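Local coordinates for ArCE4A (Arthrobacter sp. AW19M34-1, PDB 5LFZ), which is a family 4 carbohydrate esterase, a metal-dependent deacetylase that probably removes acetyl groups from N-acetylated sugar polymers, at residues V19-T23 with T24-A28; L69-M72 with V73-H77; E163-P166 with G167-I170; D174-E177 with S178-K181; Q202-A205 with G206-F209. All coordinates share one frame; numbering follows the deposited sequence.

In the fold
All five contacts are local and run in series along the chain; none nests in or crosses another. Contact 1 closes the N-terminal loop onto strand 26-32. Contact 2 ends helix 66-74 and leads into strand 78-81. Contact 3 turns the chain from helix 153-163 into strand 168-173, and contact 4 carries it from that strand into helix 177-192. Contact 5 turns the chain after helix 200-203. Contacts 1 and 3 meet on neighbouring strands of the parallel sheet. L203 and F204 of contact 5 pack on I169 of contact 3, and L203 also touches C26 and A28. Contact 4 lies across the chain's centre from contact 5, their centres about 28 Å apart.

Contact 1: V19-T23 with T24-A28; sequences VDCAT and TKCVA
C21 and C26 form a disulfide, SG to SG 2.0 Å. It ties the N-terminal loop to the start of strand 26-32 in the parallel sheet of this NodB-type domain. The bridge is left-handed, with a chi3 of -85°. In both cysteines SG lies beside the backbone N, with chi1 at -66°. V19 lays its CG1 branch against the bridge, 3.8 Å from C26 SG. V19 CG1 also reaches T24 CG2 at 4.2 Å, and these two side chains cross at about a right angle.

Behind this apolar patch, the loop is held by the carbonyl of D20. D20 O receives T24 N at 2.8 Å in a fairly straight bond of 160°. T23 N also donates to it. T23 OG1 donates to D20 O at 3.2 Å. T24 OG1 adds a weak bond. D20 also shapes the loop with its carboxylate: OD1 accepts A22 N at 3.1 Å, from above the carboxylate plane. This is an Asx turn.

Further out, K25 and V27 pair through their backbones with T196, and C26 with G167. Q202 and L203 of helix 200-203 pack on V19 and C26 respectively. A water spans the loop beside the disulfide. It donates to C21 O at 3.1 Å and accepts from C26 N at 2.8 Å.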
loop_
_atom_site.group_PDB
_atom_site.type_symbol
_atom_site.label_atom_id
_atom_site.label_comp_id
_atom_site.label_asym_id
_atom_site.label_seq_id
_atom_site.Cartn_x
_atom_site.Cartn_y
_atom_site.Cartn_z
ATOM N N VAL A 19 9.743 12.475 -9.666
ATOM C CA VAL A 19 9.699 13.333 -8.485
ATOM C C VAL A 19 10.922 13.117 -7.590
ATOM O O VAL A 19 11.333 11.985 -7.346
ATOM C CB VAL A 19 8.416 13.082 -7.654
ATOM C CG1 VAL A 19 8.271 14.131 -6.562
ATOM C CG2 VAL A 19 7.189 13.080 -8.552
ATOM N N ASP A 20 11.500 14.211 -7.105
ATOM C CA ASP A 20 12.619 14.131 -6.173
ATOM C C ASP A 20 12.135 14.393 -4.752
ATOM O O ASP A 20 11.983 15.542 -4.345
ATOM C CB ASP A 20 13.714 15.130 -6.564
ATOM C CG ASP A 20 14.841 15.192 -5.548
ATOM O OD1 ASP A 20 15.025 14.212 -4.796
ATOM O OD2 ASP A 20 15.549 16.221 -5.504
ATOM N N CYS A 21 11.902 13.323 -3.996
ATOM C CA CYS A 21 11.349 13.443 -2.649
ATOM C C CYS A 21 12.388 13.812 -1.596
ATOM O O CYS A 21 12.066 13.934 -0.413
ATOM C CB CYS A 21 10.652 12.143 -2.249
ATOM S SG CYS A 21 9.201 11.788 -3.245
ATOM N N ALA A 22 13.634 13.990 -2.021
ATOM C CA ALA A 22 14.665 14.488 -1.120
ATOM C C ALA A 22 14.470 15.985 -0.905
ATOM O O ALA A 22 14.856 16.536 0.127
ATOM C CB ALA A 22 16.050 14.197 -1.672
ATOM N N THR A 23 13.852 16.634 -1.886
ATOM C CA THR A 23 13.603 18.068 -1.828
ATOM C C THR A 23 12.106 18.381 -1.815
ATOM O O THR A 23 11.649 19.242 -1.060
ATOM C CB THR A 23 14.255 18.790 -3.016
ATOM O OG1 THR A 23 13.695 18.297 -4.240
ATOM C CG2 THR A 23 15.753 18.547 -3.023
ATOM N N THR A 24 11.352 17.677 -2.655
ATOM C CA THR A 24 9.910 17.879 -2.766
ATOM C C THR A 24 9.189 17.217 -1.594
ATOM O O THR A 24 9.580 16.144 -1.138
ATOM C CB THR A 24 9.371 17.325 -4.109
ATOM O OG1 THR A 24 10.058 17.960 -5.195
ATOM C CG2 THR A 24 7.875 17.572 -4.260
ATOM N N LYS A 25 8.150 17.874 -1.088
ATOM C CA LYS A 25 7.397 17.342 0.042
ATOM C C LYS A 25 6.470 16.225 -0.411
ATOM O O LYS A 25 5.383 16.468 -0.939
ATOM C CB LYS A 25 6.605 18.448 0.730
ATOM C CG LYS A 25 7.472 19.567 1.272
ATOM C CD LYS A 25 6.618 20.694 1.809
ATOM C CE LYS A 25 7.163 22.042 1.382
ATOM N NZ LYS A 25 6.369 23.153 1.976
ATOM N N CYS A 26 6.918 14.996 -0.194
ATOM C CA CYS A 26 6.213 13.804 -0.664
ATOM C C CYS A 26 5.417 13.059 0.398
ATOM O O CYS A 26 5.795 13.004 1.566
ATOM C CB CYS A 26 7.207 12.815 -1.290
ATOM S SG CYS A 26 8.011 13.384 -2.801
ATOM N N VAL A 27 4.306 12.482 -0.048
ATOM C CA VAL A 27 3.468 11.615 0.766
ATOM C C VAL A 27 3.075 10.408 -0.087
ATOM O O VAL A 27 2.822 10.562 -1.284
ATOM C CB VAL A 27 2.213 12.360 1.270
ATOM C CG1 VAL A 27 1.170 11.390 1.786
ATOM C CG2 VAL A 27 2.593 13.368 2.349
ATOM N N ALA A 28 3.048 9.215 0.508
ATOM C CA ALA A 28 2.568 8.038 -0.211
ATOM C C ALA A 28 1.237 7.549 0.345
ATOM O O ALA A 28 1.155 7.123 1.500
ATOM C CB ALA A 28 3.609 6.921 -0.153
HETATM O O HOH W 1 9.317 14.118 0.963
#

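Contact 2: L69-M72 with V73-H77; sequences LKRM and VDEGH
R71 grips the carboxylate of E75, one helical turn on, with two nitrogens. R71 NE donates to E75 OE2 at 2.8 Å, with an N-H...O angle of 159°. R71 NH2 donates to E75 OE1 at 3.0 Å, and that oxygen accepts with its syn lone pair. The approach is side-on, although the guanidinium and carboxylate planes are turned 43° apart. A bend at chi3 of 70° swings the guanidinium of R71 to the acid. Its other N-H groups also have partners: NH2 forms a salt bridge with D44 and NH1 bonds to N40, both on helix 39-48. All three guanidinium nitrogens are therefore engaged.

The backbone donors are taken up in turn. V73 N bonds to L69 O at 3.2 Å, D74 N to K70 O at 2.9 Å, and E75 N to R71 O at 2.8 Å. E75 is the first residue to leave helical angles. H77 N then reaches back to M72 O at 2.8 Å, and H77 CB comes to 4.2 Å from M72 CB. H77 ND1 is satisfied by A53 N, and K70 NZ by A111 O. G76 N makes a weak bond to V73 O, and G76 has a positive phi that suits glycine. This six-residue closure with glycine after the last turn is a Schellman motif, here ending helix 66-74 before strand 78-81.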
loop_
_atom_site.group_PDB
_atom_site.type_symbol
_atom_site.label_atom_id
_atom_site.label_comp_id
_atom_site.label_asym_id
_atom_site.label_seq_id
_atom_site.Cartn_x
_atom_site.Cartn_y
_atom_site.Cartn_z
ATOM N N LEU A 69 -5.635 -5.575 -11.350
ATOM C CA LEU A 69 -4.203 -5.429 -11.102
ATOM C C LEU A 69 -3.503 -4.878 -12.343
ATOM O O LEU A 69 -2.573 -4.073 -12.234
ATOM C CB LEU A 69 -3.572 -6.754 -10.673
ATOM C CG LEU A 69 -3.365 -6.782 -9.157
ATOM C CD1 LEU A 69 -4.711 -6.912 -8.440
ATOM C CD2 LEU A 69 -2.409 -7.884 -8.739
ATOM N N LYS A 70 -3.964 -5.284 -13.521
ATOM C CA LYS A 70 -3.410 -4.726 -14.746
ATOM C C LYS A 70 -3.675 -3.222 -14.798
ATOM O O LYS A 70 -2.838 -2.469 -15.290
ATOM C CB LYS A 70 -3.980 -5.420 -15.982
ATOM C CG LYS A 70 -3.457 -6.832 -16.193
ATOM C CD LYS A 70 -3.907 -7.377 -17.539
ATOM C CE LYS A 70 -3.649 -8.868 -17.651
ATOM N NZ LYS A 70 -4.481 -9.634 -16.679
ATOM N N ARG A 71 -4.823 -2.783 -14.280
ATOM C CA ARG A 71 -5.110 -1.351 -14.197
ATOM C C ARG A 71 -4.075 -0.632 -13.346
ATOM O O ARG A 71 -3.631 0.460 -13.686
ATOM C CB ARG A 71 -6.498 -1.080 -13.607
ATOM C CG ARG A 71 -7.664 -1.183 -14.557
ATOM C CD ARG A 71 -8.889 -0.507 -13.946
ATOM N NE ARG A 71 -8.749 0.946 -13.896
ATOM C CZ ARG A 71 -9.650 1.768 -13.360
ATOM N NH1 ARG A 71 -10.761 1.280 -12.826
ATOM N NH2 ARG A 71 -9.443 3.082 -13.363
ATOM N N MET A 72 -3.704 -1.244 -12.229
ATOM C CA MET A 72 -2.742 -0.628 -11.323
ATOM C C MET A 72 -1.413 -0.366 -12.017
ATOM O O MET A 72 -0.832 0.713 -11.882
ATOM C CB MET A 72 -2.531 -1.508 -10.094
ATOM C CG MET A 72 -3.777 -1.650 -9.237
ATOM S SD MET A 72 -3.554 -2.804 -7.878
ATOM C CE MET A 72 -5.124 -2.600 -7.034
ATOM N N VAL A 73 -0.938 -1.354 -12.768
ATOM C CA VAL A 73 0.301 -1.206 -13.521
ATOM C C VAL A 73 0.126 -0.181 -14.637
ATOM O O VAL A 73 0.938 0.732 -14.776
ATOM C CB VAL A 73 0.762 -2.549 -14.113
ATOM C CG1 VAL A 73 1.979 -2.348 -15.024
ATOM C CG2 VAL A 73 1.062 -3.541 -12.993
ATOM N N ASP A 74 -0.943 -0.335 -15.415
ATOM C CA ASP A 74 -1.192 0.525 -16.569
ATOM C C ASP A 74 -1.369 1.996 -16.198
ATOM O O ASP A 74 -1.036 2.877 -16.989
ATOM C CB ASP A 74 -2.431 0.051 -17.343
ATOM C CG ASP A 74 -2.132 -1.109 -18.291
ATOM O OD1 ASP A 74 -0.940 -1.442 -18.478
ATOM O OD2 ASP A 74 -3.089 -1.687 -18.856
ATOM N N GLU A 75 -1.888 2.270 -15.004
ATOM C CA GLU A 75 -2.256 3.641 -14.664
ATOM C C GLU A 75 -1.318 4.292 -13.645
ATOM O O GLU A 75 -1.656 5.311 -13.043
ATOM C CB GLU A 75 -3.709 3.678 -14.171
ATOM C CG GLU A 75 -4.697 3.324 -15.283
ATOM C CD GLU A 75 -6.127 3.131 -14.803
ATOM O OE1 GLU A 75 -6.525 3.783 -13.820
ATOM O OE2 GLU A 75 -6.856 2.329 -15.427
ATOM N N GLY A 76 -0.140 3.709 -13.461
ATOM C CA GLY A 76 0.928 4.381 -12.740
ATOM C C GLY A 76 1.057 4.062 -11.262
ATOM O O GLY A 76 1.847 4.686 -10.553
ATOM N N HIS A 77 0.291 3.088 -10.790
ATOM C CA HIS A 77 0.320 2.726 -9.380
ATOM C C HIS A 77 1.387 1.674 -9.108
ATOM O O HIS A 77 2.013 1.146 -10.037
ATOM C CB HIS A 77 -1.060 2.233 -8.945
ATOM C CG HIS A 77 -2.159 3.187 -9.287
ATOM N ND1 HIS A 77 -2.358 4.368 -8.602
ATOM C CD2 HIS A 77 -3.085 3.167 -10.276
ATOM C CE1 HIS A 77 -3.375 5.021 -9.137
ATOM N NE2 HIS A 77 -3.835 4.313 -10.154
#

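Contact 3: E163-P166 with G167-I170; sequences EAKP and GSII
S168 turns its hydroxyl back to K165, and OG accepts K165 N at 2.9 Å with an N-H...O angle of 154°. With chi1 at -81°, S168 OG sits beside its own backbone N, where K165 N can reach it. The same OG is hydrogen-bonded to D142. K165 has CG between its backbone N and carbonyl carbon, and this brings CG to 3.3 Å from S168 OG.

S168 N donates to K165 O at 3.0 Å and closes a type II beta turn over P166 and G167. G167 takes a positive phi of 94°. A CB at this place would collide with P166 O, which explains the glycine. Two residues on from S168, and on the same side of the strand, I170 sends its CD1 to within 4.3 Å of A164 CB, a light apolar touch.

The turn follows helix 153-163 and sends the chain into strand 168-173. That strand lies between strands 26-32 and 143-144 in the parallel sheet. There G167 pairs with C26 and S168 with A28, while I169 pairs with V143.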
loop_
_atom_site.group_PDB
_atom_site.type_symbol
_atom_site.label_atom_id
_atom_site.label_comp_id
_atom_site.label_asym_id
_atom_site.label_seq_id
_atom_site.Cartn_x
_atom_site.Cartn_y
_atom_site.Cartn_z
ATOM N N GLU A 163 -2.091 14.504 10.279
ATOM C CA GLU A 163 -0.931 13.781 10.800
ATOM C C GLU A 163 0.174 13.600 9.763
ATOM O O GLU A 163 1.312 13.296 10.119
ATOM C CB GLU A 163 -1.345 12.413 11.342
ATOM C CG GLU A 163 -2.144 12.466 12.632
ATOM C CD GLU A 163 -2.369 11.090 13.231
ATOM O OE1 GLU A 163 -1.690 10.137 12.797
ATOM O OE2 GLU A 163 -3.221 10.962 14.139
ATOM N N ALA A 164 -0.159 13.780 8.487
ATOM C CA ALA A 164 0.832 13.638 7.425
ATOM C C ALA A 164 1.904 14.704 7.556
ATOM O O ALA A 164 1.636 15.829 7.980
ATOM C CB ALA A 164 0.180 13.717 6.051
ATOM N N LYS A 165 3.122 14.323 7.193
ATOM C CA LYS A 165 4.258 15.225 7.165
ATOM C C LYS A 165 5.094 14.838 5.947
ATOM O O LYS A 165 4.830 13.809 5.326
ATOM C CB LYS A 165 5.051 15.131 8.471
ATOM C CG LYS A 165 5.843 13.851 8.644
ATOM C CD LYS A 165 6.234 13.646 10.102
ATOM C CE LYS A 165 7.626 13.041 10.228
ATOM N NZ LYS A 165 8.681 13.939 9.667
ATOM N N PRO A 166 6.081 15.669 5.571
ATOM C CA PRO A 166 6.921 15.260 4.443
ATOM C C PRO A 166 7.569 13.898 4.685
ATOM O O PRO A 166 8.160 13.684 5.745
ATOM C CB PRO A 166 7.974 16.368 4.374
ATOM C CG PRO A 166 7.309 17.550 4.978
ATOM C CD PRO A 166 6.407 17.027 6.044
ATOM N N GLY A 167 7.430 12.986 3.725
ATOM C CA GLY A 167 8.002 11.656 3.845
ATOM C C GLY A 167 7.043 10.620 4.405
ATOM O O GLY A 167 7.401 9.453 4.552
ATOM N N SER A 168 5.818 11.039 4.711
ATOM C CA SER A 168 4.841 10.146 5.333
ATOM C C SER A 168 4.281 9.054 4.428
ATOM O O SER A 168 4.192 9.200 3.207
ATOM C CB SER A 168 3.669 10.957 5.894
ATOM O OG SER A 168 3.986 11.505 7.158
ATOM N N ILE A 169 3.890 7.959 5.069
ATOM C CA ILE A 169 3.195 6.855 4.430
ATOM C C ILE A 169 1.837 6.699 5.107
ATOM O O ILE A 169 1.767 6.391 6.294
ATOM C CB ILE A 169 3.983 5.541 4.538
ATOM C CG1 ILE A 169 5.345 5.676 3.844
ATOM C CG2 ILE A 169 3.175 4.386 3.962
ATOM C CD1 ILE A 169 6.245 4.466 4.024
ATOM N N ILE A 170 0.768 6.913 4.353
ATOM C CA ILE A 170 -0.575 6.897 4.923
ATOM C C ILE A 170 -1.227 5.540 4.709
ATOM O O ILE A 170 -1.308 5.066 3.577
ATOM C CB ILE A 170 -1.459 7.992 4.304
ATOM C CG1 ILE A 170 -0.791 9.363 4.462
ATOM C CG2 ILE A 170 -2.850 7.976 4.932
ATOM C CD1 ILE A 170 -1.601 10.496 3.876
#

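Contact 4: D174-E177 with S178-K181; sequences DIHE and SSVK
H176 lies beside S178 and S179, at the start of helix 177-192. Its CG sits between the backbone N and the carbonyl carbon, with chi1 at 57°. This swings the imidazole round to the S178 and S179 side chains. S179 N lies over one face of the ring, 4.3 Å above its plane and offset toward the rim. S179 OG is 3.2 Å from H176 NE2, but S179 OG is also bonded to H173 O. H176 NE2 has a hydrogen bond to D147. S178 OG comes at the ring obliquely, on the side of ND1. That approach is modelled too close to be trusted in detail. The ring also meets H151, with the two planes nearly perpendicular.

H176 O takes a weak bond from S179 N at 3.3 Å. E177 O takes K181 N at 3.1 Å, a fairly straight bond of 161°. The E177 and K181 side chains cross obliquely, and E177 CG is 4.0 Å from K181 CD. Their charged ends stay 4.1 Å apart, E177 OE1 to K181 NZ, beyond a salt bridge. E177 OE2 pairs with R41 instead.

With an alanine in place of H176, D147 would probably lose its imidazole partner, and a gap would open beside S179. The contact belongs to the strand-to-helix connection from strand 168-173 to helix 177-192. I175 of this loop touches D33, a nickel ligand, so the loop borders the metal site of the deacetylase.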
loop_
_atom_site.group_PDB
_atom_site.type_symbol
_atom_site.label_atom_id
_atom_site.label_comp_id
_atom_site.label_asym_id
_atom_site.label_seq_id
_atom_site.Cartn_x
_atom_site.Cartn_y
_atom_site.Cartn_z
ATOM N N ASP A 174 -8.517 -0.725 1.343
ATOM C CA ASP A 174 -9.372 -0.984 0.205
ATOM C C ASP A 174 -10.300 -2.165 0.523
ATOM O O ASP A 174 -10.201 -3.234 -0.085
ATOM C CB ASP A 174 -8.498 -1.272 -1.020
ATOM C CG ASP A 174 -9.299 -1.489 -2.277
ATOM O OD1 ASP A 174 -10.515 -1.190 -2.281
ATOM O OD2 ASP A 174 -8.696 -1.977 -3.258
ATOM N N ILE A 175 -11.175 -1.989 1.507
ATOM C CA ILE A 175 -12.108 -3.053 1.883
ATOM C C ILE A 175 -13.522 -2.529 2.012
ATOM O O ILE A 175 -14.454 -3.289 2.229
ATOM C CB ILE A 175 -11.738 -3.722 3.230
ATOM C CG1 ILE A 175 -11.685 -2.698 4.365
ATOM C CG2 ILE A 175 -10.425 -4.417 3.127
ATOM C CD1 ILE A 175 -11.582 -3.293 5.762
ATOM N N HIS A 176 -13.678 -1.221 1.886
ATOM C CA HIS A 176 -14.910 -0.582 2.319
ATOM C C HIS A 176 -15.164 0.706 1.552
ATOM O O HIS A 176 -14.235 1.320 1.023
ATOM C CB HIS A 176 -14.843 -0.387 3.845
ATOM C CG HIS A 176 -13.654 0.399 4.310
ATOM N ND1 HIS A 176 -13.757 1.524 5.098
ATOM C CD2 HIS A 176 -12.348 0.290 3.985
ATOM C CE1 HIS A 176 -12.546 2.007 5.325
ATOM N NE2 HIS A 176 -11.677 1.291 4.642
ATOM N N GLU A 177 -16.437 1.082 1.460
ATOM C CA GLU A 177 -16.861 2.222 0.655
ATOM C C GLU A 177 -16.227 3.530 1.111
ATOM O O GLU A 177 -16.028 4.438 0.309
ATOM C CB GLU A 177 -18.387 2.357 0.677
ATOM C CG GLU A 177 -18.892 3.517 -0.163
ATOM C CD GLU A 177 -20.030 3.136 -1.075
ATOM O OE1 GLU A 177 -21.151 3.644 -0.862
ATOM O OE2 GLU A 177 -19.808 2.327 -2.002
ATOM N N SER A 178 -15.904 3.633 2.395
ATOM C CA SER A 178 -15.443 4.911 2.911
ATOM C C SER A 178 -14.124 5.350 2.276
ATOM O O SER A 178 -13.882 6.538 2.140
ATOM C CB SER A 178 -15.326 4.881 4.438
ATOM O OG SER A 178 -14.503 3.841 4.895
ATOM N N SER A 179 -13.290 4.409 1.848
ATOM C CA SER A 179 -12.070 4.791 1.147
ATOM C C SER A 179 -12.365 5.435 -0.210
ATOM O O SER A 179 -11.713 6.404 -0.602
ATOM C CB SER A 179 -11.158 3.577 0.976
ATOM O OG SER A 179 -10.711 3.146 2.248
ATOM N N VAL A 180 -13.352 4.898 -0.918
ATOM C CA VAL A 180 -13.806 5.490 -2.171
ATOM C C VAL A 180 -14.295 6.915 -1.957
ATOM O O VAL A 180 -13.939 7.826 -2.705
ATOM C CB VAL A 180 -14.933 4.661 -2.812
ATOM C CG1 VAL A 180 -15.458 5.354 -4.055
ATOM C CG2 VAL A 180 -14.421 3.269 -3.162
ATOM N N LYS A 181 -15.109 7.104 -0.925
ATOM C CA LYS A 181 -15.673 8.416 -0.637
ATOM C C LYS A 181 -14.628 9.376 -0.072
ATOM O O LYS A 181 -14.724 10.589 -0.262
ATOM C CB LYS A 181 -16.854 8.281 0.328
ATOM C CG LYS A 181 -18.077 7.624 -0.298
ATOM C CD LYS A 181 -19.197 7.440 0.710
ATOM C CE LYS A 181 -20.569 7.618 0.064
ATOM N NZ LYS A 181 -20.502 7.605 -1.424
#

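Contact 5: Q202-A205 with G206-F209; sequences QLFA and GTDF
F204 stacks on F209. From the base outward, F204 CB stands over the F209 ring, 3.8 Å from the centroid and 16° off the normal, a CH-pi contact. F204 CG is 3.7 Å from F209 CD1. On one side of the ring F204 CD1 meets F209 CD1 at 3.6 Å. At the ring edge F204 CD1 also meets T207 OG1 at 3.7 Å. On the other side F204 CD2 lies against F209 CE1 and CZ. F204 CE1 and CE2 both lie near F209 CE1. At the tip F204 CZ reaches F209 CE1 at 4.2 Å. The planes are 7° apart and the rings are displaced, F209 CE1 lying over the F204 centre: an offset stack.

The stack forms across a type II beta turn from F204 to T207, after helix 200-203. F204 O accepts T207 N at 3.1 Å and T207 OG1 at 2.7 Å, both from the same face of its plane. A chi1 of 71° turns T207 OG1 to this oxygen. G206 has a positive phi, where a CB would collide with A205 O.

Were a serine to replace F204, F209 would probably lose its stacking partner and be freer to turn. F209 also meets Y215, and F204 packs on I169.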
loop_
_atom_site.group_PDB
_atom_site.type_symbol
_atom_site.label_atom_id
_atom_site.label_comp_id
_atom_site.label_asym_id
_atom_site.label_seq_id
_atom_site.Cartn_x
_atom_site.Cartn_y
_atom_site.Cartn_z
ATOM N N GLN A 202 8.882 5.692 -5.463
ATOM C CA GLN A 202 9.333 7.074 -5.618
ATOM C C GLN A 202 9.716 7.699 -4.284
ATOM O O GLN A 202 10.697 8.439 -4.197
ATOM C CB GLN A 202 8.249 7.924 -6.278
ATOM C CG GLN A 202 7.809 7.464 -7.655
ATOM C CD GLN A 202 6.656 8.302 -8.185
ATOM O OE1 GLN A 202 5.504 8.119 -7.785
ATOM N NE2 GLN A 202 6.966 9.239 -9.077
ATOM N N LEU A 203 8.931 7.397 -3.254
ATOM C CA LEU A 203 9.144 7.963 -1.929
ATOM C C LEU A 203 10.522 7.600 -1.390
ATOM O O LEU A 203 11.201 8.433 -0.786
ATOM C CB LEU A 203 8.058 7.489 -0.961
ATOM C CG LEU A 203 8.152 8.078 0.448
ATOM C CD1 LEU A 203 7.869 9.568 0.421
ATOM C CD2 LEU A 203 7.192 7.371 1.373
ATOM N N PHE A 204 10.947 6.364 -1.632
ATOM C CA PHE A 204 12.234 5.896 -1.123
ATOM C C PHE A 204 13.344 5.936 -2.164
ATOM O O PHE A 204 14.454 5.474 -1.902
ATOM C CB PHE A 204 12.105 4.472 -0.578
ATOM C CG PHE A 204 11.385 4.394 0.734
ATOM C CD1 PHE A 204 12.066 4.594 1.926
ATOM C CD2 PHE A 204 10.027 4.127 0.779
ATOM C CE1 PHE A 204 11.404 4.525 3.139
ATOM C CE2 PHE A 204 9.359 4.057 1.988
ATOM C CZ PHE A 204 10.050 4.259 3.171
ATOM N N ALA A 205 13.048 6.487 -3.336
ATOM C CA ALA A 205 14.037 6.569 -4.408
ATOM C C ALA A 205 15.260 7.374 -3.974
ATOM O O ALA A 205 15.144 8.533 -3.574
ATOM C CB ALA A 205 13.417 7.179 -5.650
ATOM N N GLY A 206 16.429 6.748 -4.047
ATOM C CA GLY A 206 17.670 7.407 -3.688
ATOM C C GLY A 206 18.174 7.028 -2.308
ATOM O O GLY A 206 19.364 7.151 -2.022
ATOM N N THR A 207 17.269 6.567 -1.451
ATOM C CA THR A 207 17.638 6.161 -0.099
ATOM C C THR A 207 18.048 4.694 -0.062
ATOM O O THR A 207 17.863 3.967 -1.039
ATOM C CB THR A 207 16.487 6.380 0.893
ATOM O OG1 THR A 207 15.448 5.427 0.636
ATOM C CG2 THR A 207 15.929 7.791 0.762
ATOM N N ASP A 208 18.600 4.258 1.068
ATOM C CA ASP A 208 19.027 2.873 1.217
ATOM C C ASP A 208 17.845 1.992 1.609
ATOM O O ASP A 208 17.586 1.750 2.786
ATOM C CB ASP A 208 20.149 2.758 2.247
ATOM C CG ASP A 208 20.942 1.480 2.093
ATOM O OD1 ASP A 208 20.985 0.946 0.965
ATOM O OD2 ASP A 208 21.527 1.013 3.091
ATOM N N PHE A 209 17.151 1.505 0.588
ATOM C CA PHE A 209 15.875 0.814 0.721
ATOM C C PHE A 209 16.046 -0.670 0.418
ATOM O O PHE A 209 15.948 -1.082 -0.736
ATOM C CB PHE A 209 14.875 1.459 -0.233
ATOM C CG PHE A 209 13.453 1.071 0.007
ATOM C CD1 PHE A 209 12.908 1.110 1.279
ATOM C CD2 PHE A 209 12.646 0.701 -1.053
ATOM C CE1 PHE A 209 11.590 0.760 1.489
ATOM C CE2 PHE A 209 11.331 0.353 -0.852
ATOM C CZ PHE A 209 10.798 0.387 0.421
#